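Local coordinates for protein DNA polymerase III beta subunit (Streptococcus pyogenes, PDB 2AVT) that probably acts as the replicative sliding clamp, forming a two-subunit ring around DNA that tethers the DNA polymerase to its template, at residues E132-L137 against T221-F226; P160-V165 against N248-D253; A274-F279 against Y333-L338. All blocks are in the same frame, centred on the assembly; numbering follows the deposited sequence.

Contact 1 of 3, residues E132-L137 against T221-F226; sequences ENPLIL and TVEVFF
Thr221 meets the far end of segment 132-137, where its CB lies 3.2 Å from Leu137 O. Its OG1 sits loosely beside CG2 of Ile136. Val222 next closes a reciprocal pair of backbone hydrogen bonds with Leu137. Val222 N to Leu137 O is 3.0 Å, and Leu137 N to Val222 O is 3.1 Å. The side chains of both residues leave the sheet on one face, where they reach Leu142 of helix 139-149.

Glu223 is opposite Ile136 in a non-hydrogen-bonded pair, on the other face. With chi1 at -63° and the chain stretched out beyond CG, its side chain runs alongside Pro134, pointing the same way. OE2 comes to 3.9 Å from Pro134 CG, while OE1 forms a salt bridge with Arg234 on the next strand. The pairing is antiparallel, with strand directions 146° apart. Strand 135-138 is the outermost one, within this chain, of a sheet that runs on through 221-226 and 230-234 into the N-terminal domain.

Val224 makes the second hydrogen-bonded pair, with Leu135. Val224 N to Leu135 O is the shorter bond at 2.8 Å, with the donor in the carbonyl plane. The return bond from Leu135 N to Val224 O is 3.2 Å, and its donor is tilted from that plane. CG2 of Val224 also touches CD1 of Leu137 on the face that carries Leu135 and Val222.

The ring of Phe225 comes back toward the loop 132-134. Its CE1 is 3.4 Å from Pro134 CB, an oblique approach, and Glu132 O lies in plane at the ring edge. Val129 and Thr131 touch the same side chain. Phe226 meets Leu135 CD2 near the plane of its ring, at the edge, and its ring also meets that of Phe199.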
loop_
_atom_site.group_PDB
_atom_site.type_symbol
_atom_site.label_atom_id
_atom_site.label_comp_id
_atom_site.label_asym_id
_atom_site.label_seq_id
_atom_site.Cartn_x
_atom_site.Cartn_y
_atom_site.Cartn_z
ATOM N N GLU A 132 -39.164 12.346 -8.378
ATOM C CA GLU A 132 -40.418 12.517 -7.652
ATOM C C GLU A 132 -40.572 11.445 -6.576
ATOM O O GLU A 132 -40.114 10.319 -6.749
ATOM C CB GLU A 132 -41.596 12.460 -8.632
ATOM C CG GLU A 132 -42.959 12.664 -7.994
ATOM C CD GLU A 132 -44.032 13.009 -9.014
ATOM O OE1 GLU A 132 -43.691 13.174 -10.207
ATOM O OE2 GLU A 132 -45.214 13.122 -8.625
ATOM N N ASN A 133 -41.208 11.807 -5.461
ATOM C CA ASN A 133 -41.430 10.883 -4.346
ATOM C C ASN A 133 -40.142 10.243 -3.837
ATOM O O ASN A 133 -39.912 9.050 -4.016
ATOM C CB ASN A 133 -42.409 9.785 -4.759
ATOM C CG ASN A 133 -43.759 10.337 -5.163
ATOM O OD1 ASN A 133 -44.455 10.959 -4.357
ATOM N ND2 ASN A 133 -44.136 10.118 -6.421
ATOM N N PRO A 134 -39.294 11.037 -3.173
ATOM C CA PRO A 134 -38.018 10.589 -2.623
ATOM C C PRO A 134 -38.108 9.894 -1.274
ATOM O O PRO A 134 -38.912 10.274 -0.417
ATOM C CB PRO A 134 -37.233 11.884 -2.519
ATOM C CG PRO A 134 -38.296 12.841 -2.080
ATOM C CD PRO A 134 -39.463 12.489 -2.985
ATOM N N LEU A 135 -37.283 8.867 -1.100
ATOM C CA LEU A 135 -37.201 8.152 0.163
ATOM C C LEU A 135 -36.019 8.829 0.844
ATOM O O LEU A 135 -34.919 8.871 0.286
ATOM C CB LEU A 135 -36.883 6.675 -0.048
ATOM C CG LEU A 135 -36.432 5.954 1.229
ATOM C CD1 LEU A 135 -37.590 5.899 2.219
ATOM C CD2 LEU A 135 -35.940 4.551 0.901
ATOM N N ILE A 136 -36.236 9.371 2.035
ATOM C CA ILE A 136 -35.161 10.051 2.732
ATOM C C ILE A 136 -34.522 9.183 3.809
ATOM O O ILE A 136 -35.197 8.720 4.728
ATOM C CB ILE A 136 -35.674 11.354 3.365
ATOM C CG1 ILE A 136 -36.317 12.233 2.293
ATOM C CG2 ILE A 136 -34.529 12.102 4.015
ATOM C CD1 ILE A 136 -36.734 13.586 2.805
ATOM N N LEU A 137 -33.216 8.961 3.693
ATOM C CA LEU A 137 -32.489 8.153 4.669
ATOM C C LEU A 137 -31.271 8.892 5.196
ATOM O O LEU A 137 -30.613 9.628 4.464
ATOM C CB LEU A 137 -32.032 6.832 4.047
ATOM C CG LEU A 137 -33.116 5.880 3.540
ATOM C CD1 LEU A 137 -32.470 4.641 2.932
ATOM C CD2 LEU A 137 -34.032 5.497 4.695
ATOM N N THR A 221 -28.154 13.542 5.358
ATOM C CA THR A 221 -29.028 12.578 4.694
ATOM C C THR A 221 -28.948 12.637 3.176
ATOM O O THR A 221 -28.369 13.556 2.602
ATOM C CB THR A 221 -30.504 12.818 5.044
ATOM O OG1 THR A 221 -30.914 14.070 4.484
ATOM C CG2 THR A 221 -30.714 12.848 6.548
ATOM N N VAL A 222 -29.554 11.644 2.535
ATOM C CA VAL A 222 -29.608 11.582 1.085
ATOM C C VAL A 222 -31.016 11.181 0.667
ATOM O O VAL A 222 -31.760 10.572 1.438
ATOM C CB VAL A 222 -28.623 10.535 0.502
ATOM C CG1 VAL A 222 -27.194 11.005 0.665
ATOM C CG2 VAL A 222 -28.823 9.188 1.183
ATOM N N GLU A 223 -31.377 11.545 -0.556
ATOM C CA GLU A 223 -32.666 11.195 -1.119
ATOM C C GLU A 223 -32.403 9.993 -2.020
ATOM O O GLU A 223 -31.444 9.994 -2.789
ATOM C CB GLU A 223 -33.208 12.349 -1.956
ATOM C CG GLU A 223 -33.486 13.611 -1.174
ATOM C CD GLU A 223 -34.016 14.718 -2.058
ATOM O OE1 GLU A 223 -33.288 15.140 -2.987
ATOM O OE2 GLU A 223 -35.158 15.164 -1.829
ATOM N N VAL A 224 -33.247 8.971 -1.926
ATOM C CA VAL A 224 -33.083 7.767 -2.734
ATOM C C VAL A 224 -34.238 7.630 -3.726
ATOM O O VAL A 224 -35.406 7.636 -3.331
ATOM C CB VAL A 224 -33.040 6.498 -1.838
ATOM C CG1 VAL A 224 -32.668 5.280 -2.674
ATOM C CG2 VAL A 224 -32.042 6.680 -0.715
ATOM N N PHE A 225 -33.912 7.519 -5.013
ATOM C CA PHE A 225 -34.921 7.371 -6.058
ATOM C C PHE A 225 -34.730 6.038 -6.772
ATOM O O PHE A 225 -33.598 5.580 -6.952
ATOM C CB PHE A 225 -34.822 8.506 -7.076
ATOM C CG PHE A 225 -34.953 9.871 -6.476
ATOM C CD1 PHE A 225 -36.197 10.454 -6.319
ATOM C CD2 PHE A 225 -33.833 10.568 -6.053
ATOM C CE1 PHE A 225 -36.322 11.707 -5.750
ATOM C CE2 PHE A 225 -33.951 11.814 -5.487
ATOM C CZ PHE A 225 -35.196 12.389 -5.332
ATOM N N PHE A 226 -35.834 5.415 -7.176
ATOM C CA PHE A 226 -35.751 4.130 -7.858
ATOM C C PHE A 226 -36.285 4.150 -9.278
ATOM O O PHE A 226 -37.153 4.946 -9.629
ATOM C CB PHE A 226 -36.524 3.046 -7.097
ATOM C CG PHE A 226 -36.102 2.867 -5.670
ATOM C CD1 PHE A 226 -36.511 3.765 -4.693
ATOM C CD2 PHE A 226 -35.331 1.778 -5.296
ATOM C CE1 PHE A 226 -36.162 3.574 -3.365
ATOM C CE2 PHE A 226 -34.977 1.579 -3.969
ATOM C CZ PHE A 226 -35.394 2.480 -3.000
#

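Contact 2 of 3, residues P160-V165 against N248-D253; sequences PILTGV and NYPDTD
Tyr249 brings the edge of its ring to the backbone of Ile161. CE1 lies 3.3 Å from Ile161 O, and that oxygen is in the ring plane. The approach is a close edge contact and not a hydrogen bond. Pro250 completes the first shell. Ile161 CD1 reaches Pro250 CD end-on, at 3.9 Å. Leu162 reaches across the proline instead, with CD2 3.8 Å from Pro250 CG. The same methyl group touches Tyr249 CE1 from an oblique direction.

A water serves the phenol end. It stands 2.7 Å from Tyr249 OH, in the plane of the ring, and 3.0 Å from Leu162 O. It also lies near Gly164 O, but that approach is too short to be relied on. The water probably links the hydroxyl to the backbone of 162-164; no direct hydrogen bond joins the segments.

Several features set these groups in place. Ile161 is folded at both chi1 (50°) and chi2 (79°), and together these place CD1 near the proline. Pro250 CD rests 3.3 Å above one face of the neighbouring Tyr249 ring, offset toward its rim. Residues 160-163 have helical backbone angles but lack regular helical bonding; Thr163 N to Pro160 O is 2.7 Å. The backbone of Leu162 is hydrogen-bonded to that of Ser154.

In bacterial beta clamps, partner proteins dock in a cleft between the central and C-terminal domains. This contact is consistent with part of the central-domain side of that cleft. Residues 160-163 lead straight into strand 164-170, while 248-253 is loop between strands 238-243 and 262-267. Strand 174-180 packs against both segments: Thr180 touches Leu162 and Tyr249, and Val178 touches Tyr249 and Thr252.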
loop_
_atom_site.group_PDB
_atom_site.type_symbol
_atom_site.label_atom_id
_atom_site.label_comp_id
_atom_site.label_asym_id
_atom_site.label_seq_id
_atom_site.Cartn_x
_atom_site.Cartn_y
_atom_site.Cartn_z
ATOM N N PRO A 160 -25.164 -13.996 -10.626
ATOM C CA PRO A 160 -25.265 -12.541 -10.473
ATOM C C PRO A 160 -25.999 -12.055 -9.219
ATOM O O PRO A 160 -25.435 -11.329 -8.406
ATOM C CB PRO A 160 -25.980 -12.115 -11.755
ATOM C CG PRO A 160 -25.475 -13.105 -12.751
ATOM C CD PRO A 160 -25.569 -14.407 -11.982
ATOM N N ILE A 161 -27.259 -12.459 -9.071
ATOM C CA ILE A 161 -28.073 -12.042 -7.932
ATOM C C ILE A 161 -27.417 -12.135 -6.555
ATOM O O ILE A 161 -27.643 -11.269 -5.715
ATOM C CB ILE A 161 -29.425 -12.803 -7.902
ATOM C CG1 ILE A 161 -29.198 -14.307 -8.045
ATOM C CG2 ILE A 161 -30.333 -12.291 -9.004
ATOM C CD1 ILE A 161 -28.747 -14.976 -6.775
ATOM N N LEU A 162 -26.609 -13.165 -6.312
ATOM C CA LEU A 162 -25.953 -13.307 -5.014
ATOM C C LEU A 162 -24.813 -12.312 -4.834
ATOM O O LEU A 162 -24.285 -12.148 -3.734
ATOM C CB LEU A 162 -25.404 -14.722 -4.828
ATOM C CG LEU A 162 -26.395 -15.866 -4.598
ATOM C CD1 LEU A 162 -25.640 -17.057 -4.027
ATOM C CD2 LEU A 162 -27.488 -15.435 -3.626
ATOM N N THR A 163 -24.434 -11.656 -5.924
ATOM C CA THR A 163 -23.352 -10.683 -5.898
ATOM C C THR A 163 -23.806 -9.384 -5.239
ATOM O O THR A 163 -22.989 -8.593 -4.780
ATOM C CB THR A 163 -22.862 -10.369 -7.329
ATOM O OG1 THR A 163 -22.518 -11.591 -7.997
ATOM C CG2 THR A 163 -21.642 -9.473 -7.288
ATOM N N GLY A 164 -25.113 -9.173 -5.183
ATOM C CA GLY A 164 -25.614 -7.948 -4.587
ATOM C C GLY A 164 -26.231 -8.081 -3.210
ATOM O O GLY A 164 -26.246 -9.157 -2.612
ATOM N N VAL A 165 -26.722 -6.957 -2.701
ATOM C CA VAL A 165 -27.374 -6.908 -1.400
ATOM C C VAL A 165 -28.851 -6.744 -1.710
ATOM O O VAL A 165 -29.227 -5.849 -2.461
ATOM C CB VAL A 165 -26.877 -5.692 -0.567
ATOM C CG1 VAL A 165 -27.601 -5.631 0.781
ATOM C CG2 VAL A 165 -25.381 -5.804 -0.339
ATOM N N ASN A 248 -34.703 -12.792 -9.787
ATOM C CA ASN A 248 -35.416 -13.154 -8.573
ATOM C C ASN A 248 -34.399 -13.498 -7.488
ATOM O O ASN A 248 -33.682 -14.488 -7.609
ATOM C CB ASN A 248 -36.283 -14.382 -8.855
ATOM C CG ASN A 248 -37.050 -14.266 -10.156
ATOM O OD1 ASN A 248 -38.120 -13.660 -10.208
ATOM N ND2 ASN A 248 -36.494 -14.834 -11.222
ATOM N N TYR A 249 -34.325 -12.695 -6.434
ATOM C CA TYR A 249 -33.385 -12.989 -5.359
ATOM C C TYR A 249 -33.951 -14.188 -4.599
ATOM O O TYR A 249 -35.165 -14.313 -4.458
ATOM C CB TYR A 249 -33.252 -11.791 -4.414
ATOM C CG TYR A 249 -32.063 -11.892 -3.488
ATOM C CD1 TYR A 249 -30.777 -11.623 -3.943
ATOM C CD2 TYR A 249 -32.220 -12.303 -2.174
ATOM C CE1 TYR A 249 -29.681 -11.763 -3.113
ATOM C CE2 TYR A 249 -31.135 -12.449 -1.338
ATOM C CZ TYR A 249 -29.867 -12.178 -1.812
ATOM O OH TYR A 249 -28.789 -12.333 -0.976
ATOM N N PRO A 250 -33.086 -15.088 -4.108
ATOM C CA PRO A 250 -33.565 -16.263 -3.374
ATOM C C PRO A 250 -34.362 -15.936 -2.113
ATOM O O PRO A 250 -34.218 -14.860 -1.531
ATOM C CB PRO A 250 -32.277 -17.031 -3.072
ATOM C CG PRO A 250 -31.239 -15.953 -3.012
ATOM C CD PRO A 250 -31.615 -15.082 -4.182
ATOM N N ASP A 251 -35.218 -16.873 -1.712
ATOM C CA ASP A 251 -36.041 -16.715 -0.519
ATOM C C ASP A 251 -35.129 -16.911 0.683
ATOM O O ASP A 251 -34.800 -18.038 1.047
ATOM C CB ASP A 251 -37.147 -17.771 -0.500
ATOM C CG ASP A 251 -38.087 -17.612 0.677
ATOM O OD1 ASP A 251 -37.603 -17.336 1.795
ATOM O OD2 ASP A 251 -39.310 -17.777 0.483
ATOM N N THR A 252 -34.723 -15.808 1.301
ATOM C CA THR A 252 -33.827 -15.869 2.444
ATOM C C THR A 252 -34.546 -15.873 3.797
ATOM O O THR A 252 -33.968 -16.257 4.811
ATOM C CB THR A 252 -32.816 -14.701 2.388
ATOM O OG1 THR A 252 -31.874 -14.831 3.456
ATOM C CG2 THR A 252 -33.533 -13.369 2.497
ATOM N N ASP A 253 -35.804 -15.443 3.821
ATOM C CA ASP A 253 -36.555 -15.441 5.073
ATOM C C ASP A 253 -36.678 -16.886 5.544
ATOM O O ASP A 253 -36.603 -17.176 6.739
ATOM C CB ASP A 253 -37.958 -14.854 4.877
ATOM C CG ASP A 253 -37.930 -13.405 4.442
ATOM O OD1 ASP A 253 -37.108 -12.642 4.984
ATOM O OD2 ASP A 253 -38.739 -13.025 3.567
HETATM O O HOH W 1 -26.346 -11.512 -1.693
#

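Contact 3 of 3, residues A274-F279 against Y333-L338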
loop_
_atom_site.group_PDB
_atom_site.type_symbol
_atom_site.label_atom_id
_atom_site.label_comp_id
_atom_site.label_asym_id
_atom_site.label_seq_id
_atom_site.Cartn_x
_atom_site.Cartn_y
_atom_site.Cartn_z
ATOM N N ALA A 274 -9.051 -14.693 18.580
ATOM C CA ALA A 274 -8.882 -16.135 18.715
ATOM C C ALA A 274 -9.075 -16.804 17.363
ATOM O O ALA A 274 -8.272 -17.643 16.955
ATOM C CB ALA A 274 -9.887 -16.687 19.717
ATOM N N MET A 275 -10.141 -16.421 16.672
ATOM C CA MET A 275 -10.453 -16.982 15.368
ATOM C C MET A 275 -9.413 -16.619 14.310
ATOM O O MET A 275 -9.214 -17.367 13.351
ATOM C CB MET A 275 -11.833 -16.513 14.912
ATOM C CG MET A 275 -12.964 -16.993 15.798
ATOM S SD MET A 275 -12.995 -18.788 15.933
ATOM C CE MET A 275 -12.158 -19.017 17.497
ATOM N N GLU A 276 -8.763 -15.471 14.468
ATOM C CA GLU A 276 -7.745 -15.067 13.503
ATOM C C GLU A 276 -6.560 -16.035 13.590
ATOM O O GLU A 276 -5.957 -16.376 12.574
ATOM C CB GLU A 276 -7.312 -13.614 13.757
ATOM C CG GLU A 276 -8.431 -12.607 13.466
ATOM C CD GLU A 276 -8.076 -11.170 13.816
ATOM O OE1 GLU A 276 -7.350 -10.955 14.805
ATOM O OE2 GLU A 276 -8.546 -10.252 13.111
ATOM N N ARG A 277 -6.243 -16.492 14.800
ATOM C CA ARG A 277 -5.153 -17.441 14.988
ATOM C C ARG A 277 -5.562 -18.783 14.401
ATOM O O ARG A 277 -4.745 -19.497 13.816
ATOM C CB ARG A 277 -4.847 -17.645 16.466
ATOM C CG ARG A 277 -4.387 -16.423 17.198
ATOM C CD ARG A 277 -4.029 -16.796 18.620
ATOM N NE ARG A 277 -3.949 -15.615 19.465
ATOM C CZ ARG A 277 -5.006 -14.946 19.910
ATOM N NH1 ARG A 277 -6.227 -15.350 19.602
ATOM N NH2 ARG A 277 -4.837 -13.852 20.636
ATOM N N ALA A 278 -6.832 -19.128 14.577
ATOM C CA ALA A 278 -7.354 -20.383 14.065
ATOM C C ALA A 278 -7.224 -20.401 12.551
ATOM O O ALA A 278 -6.948 -21.441 11.955
ATOM C CB ALA A 278 -8.815 -20.546 14.469
ATOM N N PHE A 279 -7.419 -19.239 11.935
ATOM C CA PHE A 279 -7.330 -19.118 10.488
ATOM C C PHE A 279 -5.900 -19.319 9.990
ATOM O O PHE A 279 -5.683 -19.920 8.941
ATOM C CB PHE A 279 -7.841 -17.749 10.034
ATOM C CG PHE A 279 -7.819 -17.558 8.545
ATOM C CD1 PHE A 279 -8.543 -18.402 7.717
ATOM C CD2 PHE A 279 -7.069 -16.546 7.973
ATOM C CE1 PHE A 279 -8.518 -18.238 6.343
ATOM C CE2 PHE A 279 -7.039 -16.373 6.602
ATOM C CZ PHE A 279 -7.764 -17.221 5.783
ATOM N N TYR A 333 -15.358 -16.878 7.979
ATOM C CA TYR A 333 -16.745 -16.450 8.036
ATOM C C TYR A 333 -17.077 -15.802 9.382
ATOM O O TYR A 333 -17.726 -14.758 9.434
ATOM C CB TYR A 333 -17.650 -17.653 7.785
ATOM C CG TYR A 333 -17.559 -18.195 6.374
ATOM C CD1 TYR A 333 -16.832 -17.526 5.397
ATOM C CD2 TYR A 333 -18.251 -19.339 6.004
ATOM C CE1 TYR A 333 -16.806 -17.977 4.092
ATOM C CE2 TYR A 333 -18.232 -19.796 4.704
ATOM C CZ TYR A 333 -17.511 -19.110 3.751
ATOM O OH TYR A 333 -17.525 -19.549 2.448
ATOM N N LEU A 334 -16.622 -16.421 10.467
ATOM C CA LEU A 334 -16.869 -15.890 11.798
ATOM C C LEU A 334 -16.081 -14.601 11.988
ATOM O O LEU A 334 -16.590 -13.621 12.544
ATOM C CB LEU A 334 -16.461 -16.909 12.865
ATOM C CG LEU A 334 -16.679 -16.464 14.315
ATOM C CD1 LEU A 334 -18.121 -15.971 14.495
ATOM C CD2 LEU A 334 -16.390 -17.620 15.250
ATOM N N ILE A 335 -14.835 -14.605 11.521
ATOM C CA ILE A 335 -13.977 -13.434 11.628
ATOM C C ILE A 335 -14.657 -12.223 10.996
ATOM O O ILE A 335 -14.751 -11.163 11.606
ATOM C CB ILE A 335 -12.608 -13.688 10.945
ATOM C CG1 ILE A 335 -11.876 -14.823 11.674
ATOM C CG2 ILE A 335 -11.764 -12.412 10.960
ATOM C CD1 ILE A 335 -10.506 -15.149 11.117
ATOM N N GLU A 336 -15.147 -12.389 9.776
ATOM C CA GLU A 336 -15.819 -11.307 9.080
ATOM C C GLU A 336 -17.131 -10.883 9.760
ATOM O O GLU A 336 -17.478 -9.697 9.771
ATOM C CB GLU A 336 -16.053 -11.711 7.621
ATOM C CG GLU A 336 -14.778 -11.605 6.780
ATOM C CD GLU A 336 -14.900 -12.219 5.402
ATOM O OE1 GLU A 336 -15.963 -12.067 4.768
ATOM O OE2 GLU A 336 -13.917 -12.842 4.943
ATOM N N SER A 337 -17.855 -11.842 10.333
ATOM C CA SER A 337 -19.103 -11.527 11.027
ATOM C C SER A 337 -18.805 -10.696 12.270
ATOM O O SER A 337 -19.532 -9.759 12.592
ATOM C CB SER A 337 -19.840 -12.807 11.433
ATOM O OG SER A 337 -20.471 -13.410 10.313
ATOM N N LEU A 338 -17.726 -11.041 12.965
ATOM C CA LEU A 338 -17.343 -10.322 14.172
ATOM C C LEU A 338 -16.843 -8.911 13.847
ATOM O O LEU A 338 -17.061 -7.968 14.609
ATOM C CB LEU A 338 -16.273 -11.117 14.927
ATOM C CG LEU A 338 -16.750 -12.506 15.394
ATOM C CD1 LEU A 338 -15.592 -13.315 15.966
ATOM C CD2 LEU A 338 -17.853 -12.332 16.440
#
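Ile335 has CG1 anti to its carbonyl carbon (chi1 -63°) and the chain extended beyond it (chi2 -179°), which carries CD1 onto the backbone of Met275 and Glu276. CD1 stops 3.4 Å from Met275 O and 3.7 Å from Glu276 CA. That oxygen is satisfied by the helical bond from Phe279 N, and the methyl group packs beside it. Farther back, Ile335 CG1 lies 3.7 Å from Met275 CB.

Met275 bends at both chi2 and chi3, so its end turns away from Ile335 and crosses Leu334. CG is 3.5 Å from Leu334 CD2, and SD is close to the same methyl group. Met275 also touches Ala301 on strand 298-305.

The contact joins the two helices of the C-terminal clamp domain, 268-282 and 331-339. They run antiparallel: the axes of 274-279 and 333-338 approach to 9.3 Å, with directions 150° apart. In sliding clamps such helices line the inside of the ring and the sheets form its outside.

Glu276 crosses Ile335 with its CG, 4.0 Å from CD1. Its carboxylate is held within its own helix, by Arg272 and His273. Phe279 CB meets Ile335 CD1 from the next turn. The CB of Arg277 points away from 333-338, and its side chain packs on Pro90 of the second subunit.

Contacts 1 and 2 interlock along the chain, since their segments alternate, and contact 3 follows both. The centres of contacts 1 and 2 are 23 Å apart, those of contacts 2 and 3 are 25 Å apart, and those of contacts 1 and 3 are 37 Å apart, on opposite sides of the chain's centre. Contact 1 belongs to the sheet shared by the N-terminal and central domains. Strand 164-170 of contact 2 belongs to the sheet that joins the central and C-terminal domains. Contact 3 pairs helices of the C-terminal domain. The two shared sheets tie the three domains into one arc, consistent with half of a two-subunit ring.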